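Side-chain contacts in Thiol:disulfide interchange protein dsbA-like (Escherichia coli, PDB 3C7M), which transfers its disulfide bond to periplasmic proteins and, together with DsbI, forms an essential disulfide in the sulfotransferase AssT: residues A[56-61]-A[161-166]; A[155-160]-A[165-170]. All blocks are in the same frame, centred on the assembly; numbering follows the deposited sequence.

In the fold
Following the chain from the N terminus, residues 56-61 leave edge strand 52-57 and meet residues 161-166 much later in the chain, so contact 1 closes a loop of 99 residues, 68 of them helical. Contact 2 opens inside that loop, at residues 155-160, and closes on 165-170 after just four intervening residues, beyond the start of the second segment of contact 1. The two closures therefore cross instead of nesting, and share Ala165 and Tyr166. Contact 1 ties the end of strand 52-57 to the loop before strand 165-168; contact 2 lays helix 154-161 on that strand. Ala158 touches Leu58 and Val163, joining both contacts.

Contact 1 (A[56-61]-A[161-166]); sequences FHLETK and QGVPAY
Leu58 and Lys61 meet Val163 through aliphatic carbons alone, and the flat groups stand around this contact. The amide of Gln161 is turned back on its own loop: NE2 donates to Pro164 O at 3.2 Å, with an N-H...O angle of 161°. The acceptor lies close to the amide plane, while the donor is tilted from the carbonyl plane. Gln161 OE1 is hydrogen-bonded to Thr176 N, so both ends of the amide are held and its rotation is fixed. On the other segment the ring of His57 meets Phe25 and Phe72 edge-to-face, while its ND1 is hydrogen-bonded to Ser69 OG and its NE2 to Tyr27 N.

Val163 divides its two methyls between its partners. CG1 lies 4.1 Å from Leu58 CD2, the side chains running at a slant to one another. CG2 meets Lys61 CE at 3.8 Å. The lysine chain is extended at first and then bends at chi3 (-81°) and chi4 (-66°), which carries CE back alongside the valine; the two side chains run past each other in opposite senses. A type I turn from Leu58 to Lys61 brings the lysine back near Leu58, where each meets a different methyl of Val163.

The CA atoms of Leu58 and Val163 are 8.6 Å apart, a spacing consistent with strand 20-25 lying between strands 52-57 and 165-168: Leu58 is hydrogen-bonded to Phe25 through the backbone, and Ala165 to Val24. The contact buries a modest 95 Å², summed over both sides.

Val163 also touches Cys29 and Cys32, the redox-active pair, here in the reduced state without their disulfide, and the peptide bond joining it to Pro164 is cis. This is the cis-proline loop facing the CxxC helix start, a hallmark of the thioredoxin fold.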
ATOM      1  N   PHE A  56      -2.518  -1.762   1.450  1.00  7.95           N
ATOM      2  CA  PHE A  56      -3.941  -1.582   1.147  1.00  8.39           C
ATOM      3  C   PHE A  56      -4.034  -0.315   0.316  1.00  8.71           C
ATOM      4  O   PHE A  56      -3.667   0.747   0.798  1.00  9.08           O
ATOM      5  CB  PHE A  56      -4.730  -1.351   2.445  1.00  7.88           C
ATOM      6  CG  PHE A  56      -5.382  -2.585   3.034  1.00  7.93           C
ATOM      7  CD1 PHE A  56      -4.699  -3.796   3.155  1.00  8.58           C
ATOM      8  CD2 PHE A  56      -6.671  -2.486   3.553  1.00  7.85           C
ATOM      9  CE1 PHE A  56      -5.319  -4.925   3.725  1.00  7.45           C
ATOM     10  CE2 PHE A  56      -7.300  -3.585   4.127  1.00  7.15           C
ATOM     11  CZ  PHE A  56      -6.619  -4.817   4.214  1.00  8.19           C
ATOM     12  N   HIS A  57      -4.509  -0.401  -0.927  1.00  8.56           N
ATOM     13  CA  HIS A  57      -4.643   0.809  -1.726  1.00  8.47           C
ATOM     14  C   HIS A  57      -5.999   1.467  -1.509  1.00  8.93           C
ATOM     15  O   HIS A  57      -7.014   0.779  -1.351  1.00  9.87           O
ATOM     16  CB  HIS A  57      -4.385   0.547  -3.216  1.00  8.35           C
ATOM     17  CG  HIS A  57      -4.163   1.804  -4.000  1.00  8.31           C
ATOM     18  ND1 HIS A  57      -5.108   2.321  -4.859  1.00  7.89           N
ATOM     19  CD2 HIS A  57      -3.126   2.676  -4.009  1.00  9.04           C
ATOM     20  CE1 HIS A  57      -4.656   3.455  -5.373  1.00  7.79           C
ATOM     21  NE2 HIS A  57      -3.452   3.688  -4.879  1.00  8.75           N
ATOM     22  N   LEU A  58      -5.989   2.799  -1.474  1.00  8.98           N
ATOM     23  CA  LEU A  58      -7.201   3.602  -1.304  1.00  9.53           C
ATOM     24  C   LEU A  58      -7.725   4.006  -2.674  1.00 10.39           C
ATOM     25  O   LEU A  58      -7.153   4.884  -3.325  1.00 10.51           O
ATOM     26  CB  LEU A  58      -6.885   4.832  -0.457  1.00  9.38           C
ATOM     27  CG  LEU A  58      -8.012   5.842  -0.232  1.00  9.37           C
ATOM     28  CD1 LEU A  58      -9.114   5.265   0.640  1.00 10.36           C
ATOM     29  CD2 LEU A  58      -7.425   7.094   0.380  1.00 10.07           C
ATOM     30  N   GLU A  59      -8.815   3.373  -3.104  1.00 10.79           N
ATOM     31  CA  GLU A  59      -9.299   3.540  -4.485  1.00 11.81           C
ATOM     32  C   GLU A  59     -10.020   4.866  -4.756  1.00 12.45           C
ATOM     33  O   GLU A  59     -10.276   5.210  -5.914  1.00 13.00           O
ATOM     34  CB  GLU A  59     -10.177   2.356  -4.913  1.00 11.77           C
ATOM     35  CG  GLU A  59     -11.518   2.291  -4.219  1.00 13.18           C
ATOM     36  CD  GLU A  59     -12.502   1.405  -4.951  0.70 15.33           C
ATOM     37  OE1 GLU A  59     -12.818   1.691  -6.125  0.70 17.44           O
ATOM     38  OE2 GLU A  59     -12.964   0.425  -4.353  0.70 16.55           O
ATOM     39  N   THR A  60     -10.346   5.606  -3.702  1.00 12.86           N
ATOM     40  CA  THR A  60     -11.178   6.808  -3.841  1.00 13.64           C
ATOM     41  C   THR A  60     -10.386   8.088  -4.103  1.00 14.09           C
ATOM     42  O   THR A  60     -10.972   9.137  -4.396  1.00 15.01           O
ATOM     43  CB  THR A  60     -12.076   7.002  -2.607  1.00 14.17           C
ATOM     44  OG1 THR A  60     -11.262   6.942  -1.436  1.00 14.96           O
ATOM     45  CG2 THR A  60     -13.122   5.908  -2.532  1.00 14.09           C
ATOM     46  N   LYS A  61      -9.064   8.013  -4.006  1.00 13.14           N
ATOM     47  CA  LYS A  61      -8.222   9.184  -4.215  1.00 13.34           C
ATOM     48  C   LYS A  61      -7.674   9.229  -5.636  1.00 12.35           C
ATOM     49  O   LYS A  61      -7.256   8.206  -6.185  1.00 12.22           O
ATOM     50  CB  LYS A  61      -7.078   9.205  -3.193  1.00 13.40           C
ATOM     51  CG  LYS A  61      -6.304  10.515  -3.169  1.00 14.61           C
ATOM     52  CD  LYS A  61      -5.126  10.485  -2.200  0.80 15.07           C
ATOM     53  CE  LYS A  61      -5.547  10.735  -0.759  0.80 18.13           C
ATOM     54  NZ  LYS A  61      -6.076  12.120  -0.560  0.80 20.38           N
ATOM     55  N   GLN A 161      -6.425  10.049  10.054  1.00 15.13           N
ATOM     56  CA  GLN A 161      -5.286  10.956   9.923  1.00 14.47           C
ATOM     57  C   GLN A 161      -4.672  10.936   8.521  1.00 14.21           C
ATOM     58  O   GLN A 161      -3.495  11.248   8.335  1.00 14.31           O
ATOM     59  CB  GLN A 161      -4.242  10.678  11.021  1.00 14.28           C
ATOM     60  CG  GLN A 161      -3.784   9.217  11.130  1.00 14.96           C
ATOM     61  CD  GLN A 161      -2.557   8.939  10.293  1.00 15.57           C
ATOM     62  OE1 GLN A 161      -1.491   9.518  10.525  1.00 16.61           O
ATOM     63  NE2 GLN A 161      -2.696   8.061   9.308  1.00 13.94           N
ATOM     64  N   GLY A 162      -5.499  10.594   7.534  1.00 13.46           N
ATOM     65  CA  GLY A 162      -5.089  10.617   6.136  1.00 13.26           C
ATOM     66  C   GLY A 162      -4.303   9.390   5.731  1.00 12.93           C
ATOM     67  O   GLY A 162      -4.342   8.360   6.404  1.00 13.03           O
ATOM     68  N   VAL A 163      -3.601   9.506   4.612  1.00 12.81           N
ATOM     69  CA  VAL A 163      -2.652   8.484   4.187  1.00 12.54           C
ATOM     70  C   VAL A 163      -1.247   9.093   4.128  1.00 12.02           C
ATOM     71  O   VAL A 163      -1.105  10.298   3.900  1.00 12.38           O
ATOM     72  CB  VAL A 163      -3.051   7.825   2.834  1.00 12.20           C
ATOM     73  CG1 VAL A 163      -4.258   6.913   3.017  1.00 12.84           C
ATOM     74  CG2 VAL A 163      -3.320   8.877   1.757  1.00 13.29           C
ATOM     75  N   PRO A 164      -0.202   8.278   4.341  1.00 11.50           N
ATOM     76  CA  PRO A 164      -0.242   6.848   4.630  1.00 10.97           C
ATOM     77  C   PRO A 164      -0.806   6.543   6.010  1.00 10.60           C
ATOM     78  O   PRO A 164      -0.717   7.376   6.922  1.00 11.18           O
ATOM     79  CB  PRO A 164       1.228   6.433   4.571  1.00 10.70           C
ATOM     80  CG  PRO A 164       1.982   7.684   4.888  1.00 12.01           C
ATOM     81  CD  PRO A 164       1.178   8.792   4.296  1.00 11.97           C
ATOM     82  N   ALA A 165      -1.380   5.354   6.143  1.00  9.78           N
ATOM     83  CA  ALA A 165      -1.904   4.891   7.422  1.00  9.68           C
ATOM     84  C   ALA A 165      -1.307   3.511   7.702  1.00  9.53           C
ATOM     85  O   ALA A 165      -1.685   2.506   7.079  1.00  9.56           O
ATOM     86  CB  ALA A 165      -3.428   4.854   7.387  1.00 10.13           C
ATOM     87  N   TYR A 166      -0.349   3.476   8.628  1.00  9.15           N
ATOM     88  CA  TYR A 166       0.277   2.222   9.041  1.00  9.33           C
ATOM     89  C   TYR A 166      -0.474   1.650  10.228  1.00  9.51           C
ATOM     90  O   TYR A 166      -0.583   2.301  11.273  1.00  9.83           O
ATOM     91  CB  TYR A 166       1.739   2.432   9.415  1.00  9.93           C
ATOM     92  CG  TYR A 166       2.619   2.916   8.288  1.00  9.89           C
ATOM     93  CD1 TYR A 166       2.790   4.280   8.055  1.00 10.45           C
ATOM     94  CD2 TYR A 166       3.320   2.014   7.479  1.00 10.41           C
ATOM     95  CE1 TYR A 166       3.627   4.741   7.035  1.00 11.17           C
ATOM     96  CE2 TYR A 166       4.165   2.471   6.458  1.00 10.91           C
ATOM     97  CZ  TYR A 166       4.311   3.835   6.247  1.00 10.98           C
ATOM     98  OH  TYR A 166       5.124   4.321   5.240  1.00 12.77           O
TER

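Contact 2 (A[155-160]-A[165-170]); sequences YDVAKI and AYVVNG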
ATOM      1  N   TYR A 155     -10.980   3.287   3.079  1.00  9.23           N
ATOM      2  CA  TYR A 155     -11.656   4.572   3.110  1.00  9.50           C
ATOM      3  C   TYR A 155     -11.890   5.038   4.541  1.00  9.51           C
ATOM      4  O   TYR A 155     -11.559   6.168   4.888  1.00 10.22           O
ATOM      5  CB  TYR A 155     -12.961   4.477   2.323  1.00  9.65           C
ATOM      6  CG  TYR A 155     -13.751   5.767   2.216  1.00 10.52           C
ATOM      7  CD1 TYR A 155     -14.692   6.117   3.187  1.00 10.78           C
ATOM      8  CD2 TYR A 155     -13.578   6.620   1.127  1.00 10.93           C
ATOM      9  CE1 TYR A 155     -15.444   7.296   3.069  1.00 11.77           C
ATOM     10  CE2 TYR A 155     -14.321   7.795   1.007  1.00 13.28           C
ATOM     11  CZ  TYR A 155     -15.246   8.126   1.982  1.00 12.24           C
ATOM     12  OH  TYR A 155     -15.984   9.295   1.861  1.00 15.36           O
ATOM     13  N   ASP A 156     -12.434   4.153   5.367  1.00  9.55           N
ATOM     14  CA  ASP A 156     -12.738   4.518   6.749  1.00  9.79           C
ATOM     15  C   ASP A 156     -11.478   4.683   7.588  1.00 10.57           C
ATOM     16  O   ASP A 156     -11.435   5.509   8.500  1.00 11.49           O
ATOM     17  CB  ASP A 156     -13.715   3.522   7.369  1.00  9.57           C
ATOM     18  CG  ASP A 156     -15.133   3.677   6.819  1.00  9.37           C
ATOM     19  OD1 ASP A 156     -15.476   4.784   6.348  1.00 11.13           O
ATOM     20  OD2 ASP A 156     -15.899   2.697   6.873  1.00 11.73           O
ATOM     21  N   VAL A 157     -10.435   3.933   7.266  1.00 10.10           N
ATOM     22  CA  VAL A 157      -9.172   4.099   7.993  1.00 10.63           C
ATOM     23  C   VAL A 157      -8.514   5.438   7.634  1.00 11.23           C
ATOM     24  O   VAL A 157      -7.966   6.144   8.501  1.00 11.28           O
ATOM     25  CB  VAL A 157      -8.219   2.913   7.726  1.00 10.26           C
ATOM     26  CG1 VAL A 157      -6.828   3.176   8.319  1.00 10.85           C
ATOM     27  CG2 VAL A 157      -8.807   1.625   8.312  1.00 10.83           C
ATOM     28  N   ALA A 158      -8.569   5.792   6.352  1.00 11.79           N
ATOM     29  CA  ALA A 158      -7.964   7.029   5.867  1.00 12.90           C
ATOM     30  C   ALA A 158      -8.552   8.302   6.497  1.00 13.98           C
ATOM     31  O   ALA A 158      -7.902   9.346   6.495  1.00 14.23           O
ATOM     32  CB  ALA A 158      -8.034   7.100   4.336  1.00 12.80           C
ATOM     33  N   LYS A 159      -9.772   8.205   7.022  1.00 15.11           N
ATOM     34  CA  LYS A 159     -10.458   9.344   7.657  1.00 16.11           C
ATOM     35  C   LYS A 159      -9.773   9.879   8.902  1.00 16.51           C
ATOM     36  O   LYS A 159      -9.884  11.070   9.223  1.00 17.50           O
ATOM     37  CB  LYS A 159     -11.867   8.942   8.086  1.00 16.69           C
ATOM     38  CG  LYS A 159     -12.837   8.707   6.967  1.00 17.50           C
ATOM     39  CD  LYS A 159     -14.142   8.235   7.562  1.00 18.34           C
ATOM     40  CE  LYS A 159     -15.186   8.025   6.496  1.00 19.44           C
ATOM     41  NZ  LYS A 159     -16.464   7.609   7.120  1.00 19.27           N
ATOM     42  N   ILE A 160      -9.100   8.992   9.629  1.00 16.35           N
ATOM     43  CA  ILE A 160      -8.573   9.328  10.946  1.00 16.84           C
ATOM     44  C   ILE A 160      -7.444  10.349  10.857  1.00 16.38           C
ATOM     45  O   ILE A 160      -7.506  11.404  11.496  1.00 16.96           O
ATOM     46  CB  ILE A 160      -8.147   8.063  11.708  1.00 17.17           C
ATOM     47  CG1 ILE A 160      -9.385   7.239  12.041  1.00 18.91           C
ATOM     48  CG2 ILE A 160      -7.413   8.427  12.996  1.00 18.11           C
ATOM     49  CD1 ILE A 160      -9.296   5.818  11.641  1.00 20.49           C
ATOM     50  N   ALA A 165      -1.380   5.354   6.143  1.00  9.78           N
ATOM     51  CA  ALA A 165      -1.904   4.891   7.422  1.00  9.68           C
ATOM     52  C   ALA A 165      -1.307   3.511   7.702  1.00  9.53           C
ATOM     53  O   ALA A 165      -1.685   2.506   7.079  1.00  9.56           O
ATOM     54  CB  ALA A 165      -3.428   4.854   7.387  1.00 10.13           C
ATOM     55  N   TYR A 166      -0.349   3.476   8.628  1.00  9.15           N
ATOM     56  CA  TYR A 166       0.277   2.222   9.041  1.00  9.33           C
ATOM     57  C   TYR A 166      -0.474   1.650  10.228  1.00  9.51           C
ATOM     58  O   TYR A 166      -0.583   2.301  11.273  1.00  9.83           O
ATOM     59  CB  TYR A 166       1.739   2.432   9.415  1.00  9.93           C
ATOM     60  CG  TYR A 166       2.619   2.916   8.288  1.00  9.89           C
ATOM     61  CD1 TYR A 166       2.790   4.280   8.055  1.00 10.45           C
ATOM     62  CD2 TYR A 166       3.320   2.014   7.479  1.00 10.41           C
ATOM     63  CE1 TYR A 166       3.627   4.741   7.035  1.00 11.17           C
ATOM     64  CE2 TYR A 166       4.165   2.471   6.458  1.00 10.91           C
ATOM     65  CZ  TYR A 166       4.311   3.835   6.247  1.00 10.98           C
ATOM     66  OH  TYR A 166       5.124   4.321   5.240  1.00 12.77           O
ATOM     67  N   VAL A 167      -0.989   0.440  10.046  1.00  8.81           N
ATOM     68  CA  VAL A 167      -1.841  -0.221  11.029  1.00  9.25           C
ATOM     69  C   VAL A 167      -1.228  -1.556  11.457  1.00  9.56           C
ATOM     70  O   VAL A 167      -0.847  -2.374  10.620  1.00  9.30           O
ATOM     71  CB  VAL A 167      -3.262  -0.462  10.453  1.00  9.07           C
ATOM     72  CG1 VAL A 167      -4.149  -1.168  11.480  1.00 10.12           C
ATOM     73  CG2 VAL A 167      -3.909   0.863  10.016  1.00  9.69           C
ATOM     74  N   VAL A 168      -1.135  -1.769  12.765  1.00  9.65           N
ATOM     75  CA  VAL A 168      -0.600  -3.012  13.302  1.00 10.43           C
ATOM     76  C   VAL A 168      -1.738  -3.908  13.759  1.00 10.73           C
ATOM     77  O   VAL A 168      -2.584  -3.488  14.562  1.00 10.57           O
ATOM     78  CB  VAL A 168       0.363  -2.746  14.489  1.00 10.28           C
ATOM     79  CG1 VAL A 168       0.951  -4.048  15.015  1.00 10.82           C
ATOM     80  CG2 VAL A 168       1.478  -1.801  14.067  1.00 10.84           C
ATOM     81  N   ASN A 169      -1.749  -5.129  13.224  1.00 11.19           N
ATOM     82  CA  ASN A 169      -2.726  -6.171  13.573  1.00 11.94           C
ATOM     83  C   ASN A 169      -4.182  -5.759  13.401  1.00 12.40           C
ATOM     84  O   ASN A 169      -5.072  -6.228  14.125  1.00 13.33           O
ATOM     85  CB  ASN A 169      -2.444  -6.723  14.975  1.00 12.02           C
ATOM     86  CG  ASN A 169      -1.141  -7.476  15.028  1.00 13.27           C
ATOM     87  OD1 ASN A 169      -0.599  -7.868  13.993  1.00 12.70           O
ATOM     88  ND2 ASN A 169      -0.626  -7.688  16.233  1.00 13.75           N
ATOM     89  N   GLY A 170      -4.410  -4.881  12.429  1.00 12.29           N
ATOM     90  CA  GLY A 170      -5.742  -4.367  12.119  1.00 12.68           C
ATOM     91  C   GLY A 170      -6.340  -3.420  13.143  1.00 13.21           C
ATOM     92  O   GLY A 170      -7.443  -2.934  12.948  1.00 13.39           O
TER
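Chi1 of 172° sets Val157 CG1 anti to the backbone N, and this is the branch that meets both Ala165 and Val167. Val167, with chi1 at 179°, sets CG2 opposite its carbonyl carbon, where it faces the same methyl. The setting is the helix-on-sheet packing of the thioredoxin fold: helix 154-161 is the segment that leads through the cis-proline loop into strand 165-168, the strand that runs antiparallel to strand 20-25.

One methyl makes both contacts. Val157 CG1 is 3.9 Å from Ala165 CB and 4.1 Å from Val167 CG2. The two valines reach toward each other tip to tip, whereas the short alanine offers its single methyl two residues earlier in the strand. Ala165 and Val167 both direct their CB atoms to the helix. Tyr166 between them points to the other side of the sheet, where its side chain touches Met185 of helix 182-193 and its OH is hydrogen-bonded to Thr40 OG1. All three touching residues are buried, and the 94 Å² shared by the segments comes from apolar packing.

The neighbours extend this apolar layer. Val157 and Ala165 both touch Val24 of strand 20-25, while Leu173 of strand 172-174 touches Ala165 and Val167. Val157 thus spans strands 165-168 and 20-25, the former being the middle strand in the order of the five.

The exposed side of the helix carries its own charge pair, separate from the packing. Asp156 OD1 lies at the edge of the Tyr155 ring, in its plane, and Lys159 NZ reaches this same oxygen at 3.1 Å in a salt bridge, approaching from above the carboxylate, 36° out of its plane.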